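Local coordinates for uncharacterized protein MTH_862 (Methanothermobacter thermautotrophicus, PDB 2R47) that is of unknown function but belongs to an archaeal family, DUF2124, and folds as a mixed beta-sheet flanked by helices, at residues K108-E111 / D112-E116. Sequence-based numbering, arbitrary orientation.
Sequences KLVE and DALEE
K108 and D112, one turn apart in the last turns of helix 103-113, form an i to i+4 salt bridge on the outer side of the C-terminal end of this amphipathic helix. NZ of K108 stands 3.2 Å from OD2 of D112, a long and weak hydrogen bond reinforced by charge. The lysine bends back to reach it: CG lies anti to the backbone N (chi1 179°), and the chain bends at chi2 to bring CE to 3.4 Å from both OD1 and OD2 of D112, and again at chi4, which sets NZ toward OD2, so methylene as well as ammonium lies against the carboxylate. An asparagine in place of D112 would probably leave the K108 ammonium without its opposite charge and its chain freer to swing into solvent.

The inward side is apolar. CD1 of L109 meets CB of A113 at 3.8 Å, while V110 and L114 extend alongside one another, with CG1 of V110 4.1 Å from CD2 of L114. L109, V110 and L114 also rest on L88 of strand 88-91, and L120 of strand 118-125 receives V110 and L114, seating the helix end against the central sheet.

Beneath these side chains the backbone shows how a helix ends. D112 N still bonds K108 O, and A113 N reaches L109 O at 2.8 Å, close to straight. At L114, where the backbone abandons the helical conformation, the bond stretches: its N sits 3.2 Å from V110 O, above the carbonyl plane, and a water donates to both V110 O (2.8 Å) and L114 O (3.2 Å).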
loop_
_atom_site.group_PDB
_atom_site.type_symbol
_atom_site.label_atom_id
_atom_site.label_comp_id
_atom_site.label_asym_id
_atom_site.label_seq_id
_atom_site.Cartn_x
_atom_site.Cartn_y
_atom_site.Cartn_z
ATOM N N LYS A 108 -5.884 23.705 -8.894
ATOM C CA LYS A 108 -4.647 24.498 -8.926
ATOM C C LYS A 108 -3.450 23.557 -8.997
ATOM O O LYS A 108 -2.467 23.849 -9.665
ATOM C CB LYS A 108 -4.516 25.375 -7.683
ATOM C CG LYS A 108 -3.235 26.202 -7.680
ATOM C CD LYS A 108 -3.342 27.385 -8.649
ATOM C CE LYS A 108 -2.044 28.207 -8.696
ATOM N NZ LYS A 108 -1.353 28.248 -7.364
ATOM N N LEU A 109 -3.518 22.448 -8.271
ATOM C CA LEU A 109 -2.458 21.414 -8.365
ATOM C C LEU A 109 -2.309 20.917 -9.786
ATOM O O LEU A 109 -1.197 20.749 -10.275
ATOM C CB LEU A 109 -2.762 20.224 -7.454
ATOM C CG LEU A 109 -1.717 19.113 -7.552
ATOM C CD1 LEU A 109 -0.307 19.569 -7.069
ATOM C CD2 LEU A 109 -2.183 17.861 -6.808
ATOM N N VAL A 110 -3.444 20.659 -10.440
ATOM C CA VAL A 110 -3.407 20.126 -11.788
ATOM C C VAL A 110 -2.764 21.179 -12.686
ATOM O O VAL A 110 -1.914 20.863 -13.513
ATOM C CB VAL A 110 -4.799 19.686 -12.270
ATOM C CG1 VAL A 110 -4.733 19.247 -13.755
ATOM C CG2 VAL A 110 -5.314 18.525 -11.393
ATOM N N GLU A 111 -3.145 22.443 -12.493
ATOM C CA GLU A 111 -2.567 23.531 -13.261
ATOM C C GLU A 111 -1.076 23.645 -13.053
ATOM O O GLU A 111 -0.317 23.865 -14.024
ATOM C CB GLU A 111 -3.224 24.855 -12.865
ATOM C CG GLU A 111 -2.783 26.020 -13.741
ATOM C CD GLU A 111 -3.157 25.818 -15.214
ATOM O OE1 GLU A 111 -4.117 25.048 -15.484
ATOM O OE2 GLU A 111 -2.502 26.438 -16.096
ATOM N N ASP A 112 -0.635 23.514 -11.803
ATOM C CA ASP A 112 0.781 23.704 -11.475
ATOM C C ASP A 112 1.710 22.511 -11.749
ATOM O O ASP A 112 2.856 22.690 -12.195
ATOM C CB ASP A 112 0.942 24.088 -9.996
ATOM C CG ASP A 112 0.391 25.485 -9.664
ATOM O OD1 ASP A 112 0.067 26.304 -10.571
ATOM O OD2 ASP A 112 0.266 25.746 -8.450
ATOM N N ALA A 113 1.273 21.318 -11.388
ATOM C CA ALA A 113 2.136 20.146 -11.357
ATOM C C ALA A 113 2.051 19.329 -12.634
ATOM O O ALA A 113 2.994 18.608 -12.941
ATOM C CB ALA A 113 1.774 19.240 -10.173
ATOM N N LEU A 114 0.941 19.427 -13.368
ATOM C CA LEU A 114 0.838 18.632 -14.602
ATOM C C LEU A 114 1.338 19.453 -15.772
ATOM O O LEU A 114 0.809 20.544 -16.025
ATOM C CB LEU A 114 -0.607 18.165 -14.835
ATOM C CG LEU A 114 -0.827 17.193 -16.006
ATOM C CD1 LEU A 114 0.019 15.888 -15.895
ATOM C CD2 LEU A 114 -2.367 16.879 -16.142
ATOM N N GLU A 115 2.349 18.959 -16.496
ATOM C CA GLU A 115 2.840 19.737 -17.627
ATOM C C GLU A 115 1.717 19.898 -18.694
ATOM O O GLU A 115 0.826 19.037 -18.813
ATOM C CB GLU A 115 4.135 19.125 -18.196
ATOM C CG GLU A 115 3.938 17.973 -19.066
ATOM C CD GLU A 115 5.249 17.453 -19.655
ATOM O OE1 GLU A 115 6.325 17.476 -19.018
ATOM O OE2 GLU A 115 5.189 17.042 -20.802
ATOM N N GLU A 116 1.747 20.988 -19.464
ATOM C CA GLU A 116 0.719 21.188 -20.487
ATOM C C GLU A 116 0.737 19.991 -21.436
ATOM O O GLU A 116 1.812 19.501 -21.783
ATOM C CB GLU A 116 0.955 22.493 -21.296
ATOM C CG GLU A 116 -0.312 22.869 -22.079
ATOM C CD GLU A 116 -1.582 22.777 -21.193
ATOM O OE1 GLU A 116 -1.709 23.619 -20.263
ATOM O OE2 GLU A 116 -2.435 21.855 -21.395
HETATM O O HOH W 1 -2.261 21.394 -16.282
#